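Side-chain contacts in hydrogenase expression/formation protein HypE (Desulfovibrio vulgaris subsp. vulgaris, PDB 2Z1U), which binds ATP and magnesium ions and probably takes part in the maturation of hydrogenases: residues D61-F64 and D69-T72; F64-D69 and L182-G187; G86-Y91 and V204-V209; L210-I215 and A283-A288. All blocks are in the same frame, centred on the assembly; numbering follows the deposited sequence.

Contact 1: D61-F64 and D69-T72; sequences DPIF and DIGT
Ile63 and Ile70 meet methyl to methyl, Ile63 CG2 lying 3.5 Å from Ile70 CG2, and next to this apolar touch the backbone of Ile63 is tied to the start of helix 70-83. Ile70 N donates to Ile63 O over 3.0 Å; the donor lies in the carbonyl plane, although the N-H is bent to 141°. The same Ile63 O sits 3.1 Å from Asp69 CA, so this corner is the tight, buried part of the contact. Val110 of helix 104-121 packs on both isoleucines, and Met141 and Ile143 of strand 141-151 pack on Ile70.

Phe64 marks the partly exposed side, where packing is no less close but only one of the two residues is buried. It pairs with Asp69 as the antiparallel, non-hydrogen-bonded pair of a short beta hairpin, and both side chains rise from the same face. They run side by side, Phe64 CD1 touching Asp69 CB at 3.5 Å, with the ring turned almost perpendicular to the carboxylate. Arg109 adds a cation-pi contact to this ring.

Asp69 is the N-cap of helix 70-83. Its CG stands between its own backbone N and carbonyl carbon (chi1 58°), which folds OD1 back over the first turn. There OD1 accepts from Thr72 N at 2.9 Å, nearly straight at 159°, and weakly from Gly71 N. OD2 is hydrogen-bonded to Ser113 OG. A buried carboxylate held by three partners at a helix N-terminus would probably be stabilised in its charged form.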
loop_
_atom_site.group_PDB
_atom_site.type_symbol
_atom_site.label_atom_id
_atom_site.label_comp_id
_atom_site.label_asym_id
_atom_site.label_seq_id
_atom_site.Cartn_x
_atom_site.Cartn_y
_atom_site.Cartn_z
ATOM N N ASP A 61 -10.347 14.943 -3.011
ATOM C CA ASP A 61 -11.567 15.546 -2.522
ATOM C C ASP A 61 -12.023 16.524 -3.587
ATOM O O ASP A 61 -11.289 17.469 -3.891
ATOM C CB ASP A 61 -11.300 16.257 -1.194
ATOM C CG ASP A 61 -12.533 16.944 -0.635
ATOM O OD1 ASP A 61 -12.381 18.074 -0.129
ATOM O OD2 ASP A 61 -13.644 16.371 -0.714
ATOM N N PRO A 62 -13.231 16.317 -4.166
ATOM C CA PRO A 62 -14.237 15.294 -3.864
ATOM C C PRO A 62 -13.899 13.904 -4.419
ATOM O O PRO A 62 -12.981 13.763 -5.231
ATOM C CB PRO A 62 -15.498 15.838 -4.544
ATOM C CG PRO A 62 -14.981 16.602 -5.708
ATOM C CD PRO A 62 -13.680 17.213 -5.256
ATOM N N ILE A 63 -14.656 12.903 -3.981
ATOM C CA ILE A 63 -14.415 11.511 -4.349
ATOM C C ILE A 63 -14.804 11.277 -5.797
ATOM O O ILE A 63 -14.136 10.516 -6.499
ATOM C CB ILE A 63 -15.215 10.536 -3.433
ATOM C CG1 ILE A 63 -14.727 10.631 -1.990
ATOM C CG2 ILE A 63 -15.152 9.103 -3.950
ATOM C CD1 ILE A 63 -15.420 9.639 -1.046
ATOM N N PHE A 64 -15.889 11.933 -6.216
ATOM C CA PHE A 64 -16.402 11.859 -7.588
ATOM C C PHE A 64 -16.275 13.220 -8.278
ATOM O O PHE A 64 -16.558 14.262 -7.676
ATOM C CB PHE A 64 -17.867 11.368 -7.609
ATOM C CG PHE A 64 -18.063 9.986 -6.995
ATOM C CD1 PHE A 64 -17.760 8.832 -7.718
ATOM C CD2 PHE A 64 -18.543 9.847 -5.695
ATOM C CE1 PHE A 64 -17.903 7.556 -7.151
ATOM C CE2 PHE A 64 -18.701 8.575 -5.116
ATOM C CZ PHE A 64 -18.378 7.427 -5.849
ATOM N N ASP A 69 -12.915 9.187 -10.543
ATOM C CA ASP A 69 -13.161 9.160 -9.117
ATOM C C ASP A 69 -11.920 8.626 -8.405
ATOM O O ASP A 69 -10.922 8.297 -9.060
ATOM C CB ASP A 69 -14.447 8.372 -8.771
ATOM C CG ASP A 69 -14.431 6.921 -9.271
ATOM O OD1 ASP A 69 -13.426 6.198 -9.046
ATOM O OD2 ASP A 69 -15.451 6.497 -9.858
ATOM N N ILE A 70 -11.967 8.553 -7.073
ATOM C CA ILE A 70 -10.825 8.028 -6.283
ATOM C C ILE A 70 -10.417 6.586 -6.668
ATOM O O ILE A 70 -9.243 6.230 -6.598
ATOM C CB ILE A 70 -11.070 8.167 -4.758
ATOM C CG1 ILE A 70 -9.767 7.991 -3.962
ATOM C CG2 ILE A 70 -12.176 7.209 -4.282
ATOM C CD1 ILE A 70 -9.906 8.308 -2.496
ATOM N N GLY A 71 -11.385 5.777 -7.095
ATOM C CA GLY A 71 -11.106 4.421 -7.554
ATOM C C GLY A 71 -10.389 4.377 -8.888
ATOM O O GLY A 71 -9.463 3.607 -9.101
ATOM N N THR A 72 -10.834 5.214 -9.793
ATOM C CA THR A 72 -10.205 5.362 -11.073
ATOM C C THR A 72 -8.743 5.868 -10.868
ATOM O O THR A 72 -7.791 5.327 -11.456
ATOM C CB THR A 72 -11.119 6.305 -11.890
ATOM O OG1 THR A 72 -11.623 5.664 -13.070
ATOM C CG2 THR A 72 -10.537 7.628 -12.133
#

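Contact 2: F64-D69 and L182-G187; sequences FFPGGD and LSQRQG
The amide of Gln184 is laid against the ring carbons of Pro66, a polar group meeting an apolar one without any hydrogen bond between the two segments. Gln184 NE2 lies 3.5 Å from Pro66 CD and 3.8 Å from Pro66 CG. Further back along the same side chain, Gln184 CG approaches Pro66 CD to 3.5 Å. The two side chains come from opposite directions, and a bend in the glutamine at chi2 (-67°) turns the amide along the proline instead of letting the chain run straight on. Beside it, Phe65 adds a lighter touch, its CB 4.1 Å from Gln184 CG.

Pro66 owes its position to a tight beta hairpin: strands 64-65 and 68-69 are joined by a type II turn from Phe65 to Gly68, with Gly67 at positive phi. On the other side, helix 176-184 finishes in a Schellman motif with Gly187 as its C-prime residue. The contact thus sets a hairpin of the N-terminal AIR synthase-related region against a helix end of the C-terminal one. The Phe65 ring itself leads away from Gln184; Gly68 O stands 3.6 Å above its centre, and the ring of His177 meets it nearly at right angles.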
loop_
_atom_site.group_PDB
_atom_site.type_symbol
_atom_site.label_atom_id
_atom_site.label_comp_id
_atom_site.label_asym_id
_atom_site.label_seq_id
_atom_site.Cartn_x
_atom_site.Cartn_y
_atom_site.Cartn_z
ATOM N N PHE A 64 -15.889 11.933 -6.216
ATOM C CA PHE A 64 -16.402 11.859 -7.588
ATOM C C PHE A 64 -16.275 13.220 -8.278
ATOM O O PHE A 64 -16.558 14.262 -7.676
ATOM C CB PHE A 64 -17.867 11.368 -7.609
ATOM C CG PHE A 64 -18.063 9.986 -6.995
ATOM C CD1 PHE A 64 -17.760 8.832 -7.718
ATOM C CD2 PHE A 64 -18.543 9.847 -5.695
ATOM C CE1 PHE A 64 -17.903 7.556 -7.151
ATOM C CE2 PHE A 64 -18.701 8.575 -5.116
ATOM C CZ PHE A 64 -18.378 7.427 -5.849
ATOM N N PHE A 65 -15.845 13.196 -9.540
ATOM C CA PHE A 65 -15.633 14.412 -10.355
ATOM C C PHE A 65 -15.810 14.048 -11.833
ATOM O O PHE A 65 -15.779 12.870 -12.167
ATOM C CB PHE A 65 -14.234 15.010 -10.093
ATOM C CG PHE A 65 -13.146 13.976 -9.907
ATOM C CD1 PHE A 65 -12.417 13.506 -10.999
ATOM C CD2 PHE A 65 -12.854 13.464 -8.639
ATOM C CE1 PHE A 65 -11.410 12.547 -10.828
ATOM C CE2 PHE A 65 -11.860 12.499 -8.464
ATOM C CZ PHE A 65 -11.136 12.041 -9.564
ATOM N N PRO A 66 -16.057 15.040 -12.718
ATOM C CA PRO A 66 -16.086 14.726 -14.147
ATOM C C PRO A 66 -14.833 13.973 -14.601
ATOM O O PRO A 66 -13.714 14.426 -14.343
ATOM C CB PRO A 66 -16.153 16.110 -14.797
ATOM C CG PRO A 66 -16.916 16.917 -13.808
ATOM C CD PRO A 66 -16.392 16.456 -12.475
ATOM N N GLY A 67 -15.029 12.819 -15.237
ATOM C CA GLY A 67 -13.930 12.058 -15.833
ATOM C C GLY A 67 -13.261 11.035 -14.933
ATOM O O GLY A 67 -12.375 10.303 -15.382
ATOM N N GLY A 68 -13.646 10.984 -13.660
ATOM C CA GLY A 68 -13.102 9.952 -12.799
ATOM C C GLY A 68 -13.620 9.936 -11.383
ATOM O O GLY A 68 -14.628 10.576 -11.060
ATOM N N ASP A 69 -12.915 9.187 -10.543
ATOM C CA ASP A 69 -13.161 9.160 -9.117
ATOM C C ASP A 69 -11.920 8.626 -8.405
ATOM O O ASP A 69 -10.922 8.297 -9.060
ATOM C CB ASP A 69 -14.447 8.372 -8.771
ATOM C CG ASP A 69 -14.431 6.921 -9.271
ATOM O OD1 ASP A 69 -13.426 6.198 -9.046
ATOM O OD2 ASP A 69 -15.451 6.497 -9.858
ATOM N N LEU A 182 -10.478 21.253 -8.418
ATOM C CA LEU A 182 -10.498 22.565 -7.767
ATOM C C LEU A 182 -11.756 23.369 -8.089
ATOM O O LEU A 182 -12.266 24.091 -7.230
ATOM C CB LEU A 182 -9.246 23.376 -8.129
ATOM C CG LEU A 182 -8.042 23.465 -7.166
ATOM C CD1 LEU A 182 -8.066 22.482 -5.999
ATOM C CD2 LEU A 182 -6.703 23.389 -7.921
ATOM N N SER A 183 -12.248 23.241 -9.321
ATOM C CA SER A 183 -13.508 23.864 -9.709
ATOM C C SER A 183 -14.735 23.101 -9.186
ATOM O O SER A 183 -15.716 23.727 -8.787
ATOM C CB SER A 183 -13.580 24.101 -11.223
ATOM O OG SER A 183 -13.564 22.889 -11.942
ATOM N N GLN A 184 -14.676 21.767 -9.171
ATOM C CA GLN A 184 -15.720 20.953 -8.522
ATOM C C GLN A 184 -15.902 21.358 -7.066
ATOM O O GLN A 184 -17.030 21.552 -6.598
ATOM C CB GLN A 184 -15.389 19.456 -8.573
ATOM C CG GLN A 184 -15.879 18.739 -9.812
ATOM C CD GLN A 184 -17.398 18.668 -9.900
ATOM O OE1 GLN A 184 -18.065 18.148 -9.003
ATOM N NE2 GLN A 184 -17.947 19.181 -10.992
ATOM N N ARG A 185 -14.774 21.502 -6.371
ATOM C CA ARG A 185 -14.747 21.774 -4.936
ATOM C C ARG A 185 -15.338 23.141 -4.584
ATOM O O ARG A 185 -15.652 23.402 -3.420
ATOM C CB ARG A 185 -13.314 21.645 -4.410
ATOM C CG ARG A 185 -13.211 21.131 -2.988
ATOM C CD ARG A 185 -11.973 20.278 -2.818
ATOM N NE ARG A 185 -10.749 21.065 -2.736
ATOM C CZ ARG A 185 -9.520 20.566 -2.846
ATOM N NH1 ARG A 185 -9.328 19.269 -3.063
ATOM N NH2 ARG A 185 -8.476 21.377 -2.744
ATOM N N GLN A 186 -15.495 23.998 -5.593
ATOM C CA GLN A 186 -16.107 25.318 -5.432
ATOM C C GLN A 186 -17.442 25.422 -6.176
ATOM O O GLN A 186 -17.970 26.522 -6.365
ATOM C CB GLN A 186 -15.158 26.413 -5.928
ATOM C CG GLN A 186 -13.813 26.448 -5.222
ATOM C CD GLN A 186 -12.937 27.594 -5.689
ATOM O OE1 GLN A 186 -13.087 28.096 -6.808
ATOM N NE2 GLN A 186 -12.011 28.019 -4.831
ATOM N N GLY A 187 -17.966 24.276 -6.605
ATOM C CA GLY A 187 -19.245 24.199 -7.311
ATOM C C GLY A 187 -19.285 24.859 -8.679
ATOM O O GLY A 187 -20.343 25.314 -9.117
#

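Contact 3: G86-Y91 and V204-V209; sequences GARPRY and VVEKLV
Arg88 leaves strand 87-99 with its chain extended through CG and CD and then bends at chi3 (-67°), which swings the guanidinium round toward Glu206; the glutamate reaches out from helix 202-212 with CG anti to its backbone N and the rest of its chain extended. The result is a two-pronged salt bridge between a strand of the N-terminal AIR synthase-related region and a helix of the C-terminal one. Arg88 NE donates to Glu206 OE1 over 3.0 Å in an almost straight bond (175°), while the second prong, Arg88 NH2 to Glu206 OE2 at 3.1 Å, is weak.

Deeper in the interface the contact becomes apolar. Gly86, at positive phi just before the strand, presents its CA to Val209 CG2 at 4.0 Å and to Val205 CG1 at 4.4 Å. Both valines point their CB toward the strand segment. Val205 also packs on Ser83 of helix 70-83, and its side chain is about 11 Å from a bound magnesium ion.

The charged pair is partly exposed, whereas Gly86 and the two valines are buried. The two flat groups of the salt bridge are not coplanar, their planes standing 47° apart: Glu206 OE1 lies practically in the guanidinium plane of Arg88, yet Arg88 NE approaches that oxygen from above the plane of the carboxylate.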
loop_
_atom_site.group_PDB
_atom_site.type_symbol
_atom_site.label_atom_id
_atom_site.label_comp_id
_atom_site.label_asym_id
_atom_site.label_seq_id
_atom_site.Cartn_x
_atom_site.Cartn_y
_atom_site.Cartn_z
ATOM N N GLY A 86 9.446 1.562 -17.326
ATOM C CA GLY A 86 9.540 0.747 -18.534
ATOM C C GLY A 86 9.130 -0.680 -18.243
ATOM O O GLY A 86 9.703 -1.622 -18.795
ATOM N N ALA A 87 8.134 -0.833 -17.368
ATOM C CA ALA A 87 7.650 -2.139 -16.943
ATOM C C ALA A 87 6.202 -2.382 -17.352
ATOM O O ALA A 87 5.451 -1.442 -17.617
ATOM C CB ALA A 87 7.811 -2.301 -15.434
ATOM N N ARG A 88 5.835 -3.661 -17.418
ATOM C CA ARG A 88 4.477 -4.089 -17.687
ATOM C C ARG A 88 3.812 -4.361 -16.325
ATOM O O ARG A 88 4.147 -5.339 -15.672
ATOM C CB ARG A 88 4.515 -5.374 -18.548
ATOM C CG ARG A 88 3.172 -5.989 -18.856
ATOM C CD ARG A 88 3.362 -7.307 -19.610
ATOM N NE ARG A 88 3.918 -7.055 -20.939
ATOM C CZ ARG A 88 4.689 -7.907 -21.605
ATOM N NH1 ARG A 88 5.001 -9.084 -21.075
ATOM N NH2 ARG A 88 5.134 -7.589 -22.815
ATOM N N PRO A 89 2.881 -3.484 -15.884
ATOM C CA PRO A 89 2.174 -3.748 -14.626
ATOM C C PRO A 89 1.315 -4.996 -14.758
ATOM O O PRO A 89 0.724 -5.223 -15.816
ATOM C CB PRO A 89 1.281 -2.509 -14.441
ATOM C CG PRO A 89 1.845 -1.471 -15.372
ATOM C CD PRO A 89 2.444 -2.217 -16.511
ATOM N N ARG A 90 1.279 -5.802 -13.699
ATOM C CA ARG A 90 0.572 -7.062 -13.719
ATOM C C ARG A 90 -0.449 -7.133 -12.598
ATOM O O ARG A 90 -1.600 -7.561 -12.821
ATOM C CB ARG A 90 1.553 -8.234 -13.579
ATOM C CG ARG A 90 2.559 -8.364 -14.728
ATOM C CD ARG A 90 1.896 -8.812 -16.030
ATOM N NE ARG A 90 0.982 -9.937 -15.842
ATOM C CZ ARG A 90 1.366 -11.205 -15.687
ATOM N NH1 ARG A 90 2.658 -11.516 -15.669
ATOM N NH2 ARG A 90 0.460 -12.171 -15.531
ATOM N N TYR A 91 -0.021 -6.737 -11.395
ATOM C CA TYR A 91 -0.780 -7.020 -10.165
ATOM C C TYR A 91 -0.788 -5.857 -9.212
ATOM O O TYR A 91 0.244 -5.240 -8.977
ATOM C CB TYR A 91 -0.215 -8.252 -9.439
ATOM C CG TYR A 91 -0.217 -9.514 -10.285
ATOM C CD1 TYR A 91 -1.416 -10.041 -10.774
ATOM C CD2 TYR A 91 0.973 -10.170 -10.602
ATOM C CE1 TYR A 91 -1.443 -11.195 -11.544
ATOM C CE2 TYR A 91 0.961 -11.328 -11.372
ATOM C CZ TYR A 91 -0.250 -11.836 -11.838
ATOM O OH TYR A 91 -0.264 -12.978 -12.613
ATOM N N VAL A 204 0.513 2.466 -24.017
ATOM C CA VAL A 204 1.407 3.401 -24.745
ATOM C C VAL A 204 2.874 3.171 -24.360
ATOM O O VAL A 204 3.737 3.161 -25.230
ATOM C CB VAL A 204 1.067 4.916 -24.519
ATOM C CG1 VAL A 204 1.611 5.780 -25.695
ATOM C CG2 VAL A 204 -0.404 5.110 -24.461
ATOM N N VAL A 205 3.147 3.012 -23.058
ATOM C CA VAL A 205 4.518 2.780 -22.566
ATOM C C VAL A 205 5.119 1.486 -23.119
ATOM O O VAL A 205 6.263 1.476 -23.555
ATOM C CB VAL A 205 4.624 2.794 -21.012
ATOM C CG1 VAL A 205 6.020 2.366 -20.547
ATOM C CG2 VAL A 205 4.323 4.188 -20.457
ATOM N N GLU A 206 4.349 0.393 -23.091
ATOM C CA GLU A 206 4.828 -0.863 -23.651
ATOM C C GLU A 206 5.282 -0.684 -25.117
ATOM O O GLU A 206 6.392 -1.102 -25.485
ATOM C CB GLU A 206 3.781 -1.989 -23.485
ATOM C CG GLU A 206 4.207 -3.321 -24.145
ATOM C CD GLU A 206 3.522 -4.542 -23.565
ATOM O OE1 GLU A 206 3.197 -4.536 -22.361
ATOM O OE2 GLU A 206 3.335 -5.534 -24.307
ATOM N N LYS A 207 4.455 -0.030 -25.938
ATOM C CA LYS A 207 4.802 0.181 -27.346
ATOM C C LYS A 207 6.008 1.105 -27.499
ATOM O O LYS A 207 6.842 0.880 -28.370
ATOM C CB LYS A 207 3.626 0.705 -28.172
ATOM C CG LYS A 207 3.894 0.615 -29.670
ATOM C CD LYS A 207 2.738 1.107 -30.516
ATOM C CE LYS A 207 2.946 0.684 -31.969
ATOM N NZ LYS A 207 1.815 1.116 -32.822
ATOM N N LEU A 208 6.109 2.128 -26.647
ATOM C CA LEU A 208 7.267 3.019 -26.662
ATOM C C LEU A 208 8.553 2.244 -26.417
ATOM O O LEU A 208 9.519 2.368 -27.165
ATOM C CB LEU A 208 7.136 4.100 -25.589
ATOM C CG LEU A 208 6.236 5.306 -25.857
ATOM C CD1 LEU A 208 6.219 6.205 -24.618
ATOM C CD2 LEU A 208 6.677 6.096 -27.108
ATOM N N VAL A 209 8.547 1.447 -25.357
ATOM C CA VAL A 209 9.742 0.794 -24.864
ATOM C C VAL A 209 10.201 -0.355 -25.787
ATOM O O VAL A 209 11.398 -0.472 -26.116
ATOM C CB VAL A 209 9.522 0.422 -23.364
ATOM C CG1 VAL A 209 10.029 -0.944 -22.994
ATOM C CG2 VAL A 209 10.061 1.555 -22.449
#

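Contact 4: L210-I215 and A283-A288; sequences LEVGDI and AEAALA
Val212 carries this contact alone on its side, setting both of its methyls against Ala285 and Ala286 of helix 280-291. Its CG1, anti to the backbone N (chi1 176°), comes within 3.8 Å of Ala286 N and 4.0 Å of Ala286 CB, and also touches Ala285 CB at 4.2 Å. The other methyl, Val212 CG2, rests 3.9 Å from Ala285 O. Both methyls lie over the same side of the Ala285-Ala286 peptide group, CG1 toward its nitrogen and CG2 toward its carbonyl. The small alanine side chains are consistent with the close approach of the backbones, 6.1 Å between Val212 CA and Ala286 CA.

In the next shell, Arg282 and Val289 of helix 280-291 also touch Val212. Leu278 of strand 275-278 touches both Val212 and Ala286, and Leu169 of strand 167-170 also packs on Ala286, so the contact sits beside the sheet of the C-terminal region. Val212 itself closes helix 202-212: residues 210-212 make a wider, pi-type turn, and Gly213 breaks away with positive phi.

With only methyl groups and backbone atoms meeting between the segments, the contact depends on shape and apolar burial and has little directional character.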
loop_
_atom_site.group_PDB
_atom_site.type_symbol
_atom_site.label_atom_id
_atom_site.label_comp_id
_atom_site.label_asym_id
_atom_site.label_seq_id
_atom_site.Cartn_x
_atom_site.Cartn_y
_atom_site.Cartn_z
ATOM N N LEU A 210 9.238 -1.137 -26.272
ATOM C CA LEU A 210 9.522 -2.294 -27.129
ATOM C C LEU A 210 9.641 -2.020 -28.625
ATOM O O LEU A 210 10.361 -2.741 -29.318
ATOM C CB LEU A 210 8.485 -3.396 -26.894
ATOM C CG LEU A 210 8.381 -3.916 -25.464
ATOM C CD1 LEU A 210 7.214 -4.870 -25.367
ATOM C CD2 LEU A 210 9.677 -4.587 -25.040
ATOM N N GLU A 211 8.928 -1.017 -29.132
ATOM C CA GLU A 211 8.926 -0.751 -30.571
ATOM C C GLU A 211 9.731 0.475 -30.988
ATOM O O GLU A 211 10.366 0.467 -32.031
ATOM C CB GLU A 211 7.500 -0.737 -31.135
ATOM C CG GLU A 211 6.804 -2.093 -30.934
ATOM C CD GLU A 211 5.485 -2.230 -31.664
ATOM O OE1 GLU A 211 4.488 -2.583 -30.999
ATOM O OE2 GLU A 211 5.442 -1.989 -32.887
ATOM N N VAL A 212 9.713 1.519 -30.166
ATOM C CA VAL A 212 10.502 2.723 -30.453
ATOM C C VAL A 212 11.920 2.532 -29.896
ATOM O O VAL A 212 12.906 2.676 -30.638
ATOM C CB VAL A 212 9.816 4.007 -29.916
ATOM C CG1 VAL A 212 10.695 5.241 -30.141
ATOM C CG2 VAL A 212 8.449 4.179 -30.577
ATOM N N GLY A 213 11.996 2.180 -28.610
ATOM C CA GLY A 213 13.256 1.848 -27.935
ATOM C C GLY A 213 14.135 3.030 -27.541
ATOM O O GLY A 213 13.918 4.159 -27.992
ATOM N N ASP A 214 15.124 2.754 -26.687
ATOM C CA ASP A 214 16.084 3.752 -26.192
ATOM C C ASP A 214 15.392 4.899 -25.452
ATOM O O ASP A 214 15.790 6.056 -25.546
ATOM C CB ASP A 214 17.007 4.263 -27.325
ATOM C CG ASP A 214 18.377 4.741 -26.815
ATOM O OD1 ASP A 214 18.707 4.520 -25.624
ATOM O OD2 ASP A 214 19.128 5.343 -27.611
ATOM N N ILE A 215 14.351 4.563 -24.693
ATOM C CA ILE A 215 13.661 5.548 -23.866
ATOM C C ILE A 215 14.532 5.878 -22.652
ATOM O O ILE A 215 14.886 4.978 -21.870
ATOM C CB ILE A 215 12.262 5.038 -23.391
ATOM C CG1 ILE A 215 11.407 4.546 -24.577
ATOM C CG2 ILE A 215 11.545 6.125 -22.582
ATOM C CD1 ILE A 215 11.171 5.581 -25.713
ATOM N N ALA A 283 12.693 10.550 -31.565
ATOM C CA ALA A 283 11.666 11.480 -31.067
ATOM C C ALA A 283 10.379 11.462 -31.882
ATOM O O ALA A 283 9.277 11.463 -31.333
ATOM C CB ALA A 283 12.223 12.900 -30.997
ATOM N N GLU A 284 10.546 11.441 -33.197
ATOM C CA GLU A 284 9.449 11.430 -34.151
ATOM C C GLU A 284 8.612 10.140 -34.037
ATOM O O GLU A 284 7.382 10.197 -33.932
ATOM C CB GLU A 284 10.019 11.634 -35.559
ATOM C CG GLU A 284 9.294 12.663 -36.409
ATOM C CD GLU A 284 9.035 13.975 -35.699
ATOM O OE1 GLU A 284 10.003 14.678 -35.322
ATOM O OE2 GLU A 284 7.849 14.322 -35.532
ATOM N N ALA A 285 9.283 8.987 -34.010
ATOM C CA ALA A 285 8.609 7.694 -33.807
ATOM C C ALA A 285 7.861 7.639 -32.458
ATOM O O ALA A 285 6.710 7.211 -32.410
ATOM C CB ALA A 285 9.598 6.537 -33.945
ATOM N N ALA A 286 8.490 8.113 -31.377
ATOM C CA ALA A 286 7.842 8.143 -30.063
ATOM C C ALA A 286 6.592 9.020 -30.070
ATOM O O ALA A 286 5.549 8.640 -29.533
ATOM C CB ALA A 286 8.823 8.617 -28.967
ATOM N N LEU A 287 6.710 10.190 -30.685
ATOM C CA LEU A 287 5.598 11.120 -30.838
ATOM C C LEU A 287 4.444 10.494 -31.626
ATOM O O LEU A 287 3.282 10.738 -31.307
ATOM C CB LEU A 287 6.058 12.389 -31.577
ATOM C CG LEU A 287 5.850 13.739 -30.902
ATOM C CD1 LEU A 287 5.850 14.847 -31.963
ATOM C CD2 LEU A 287 4.603 13.813 -29.999
ATOM N N ALA A 288 4.764 9.729 -32.673
ATOM C CA ALA A 288 3.740 9.015 -33.433
ATOM C C ALA A 288 2.976 8.054 -32.520
ATOM O O ALA A 288 1.760 7.921 -32.619
ATOM C CB ALA A 288 4.352 8.251 -34.623
#

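How the contacts relate
The contacts form two clusters on opposite sides of the chain's centre. Contacts 1 and 2, with centres 8 Å apart, share Phe64 and Asp69 and are linked again where Arg185 NH1 probably donates to Asp61 O at 2.8 Å. Contacts 3 and 4, 13 Å apart between centres, both use helix 202-212, and a probable bond from Gly213 N to Leu208 O (2.9 Å) joins them. Centres of contacts 1 and 3 lie about 25 Å apart. Contacts 2 and 3 both join the N- and C-terminal family regions. A bound ATP is about 12 to 13 Å from side chains of contacts 1, 2 and 3, whereas contact 4 lies away from the nucleotide and metal sites.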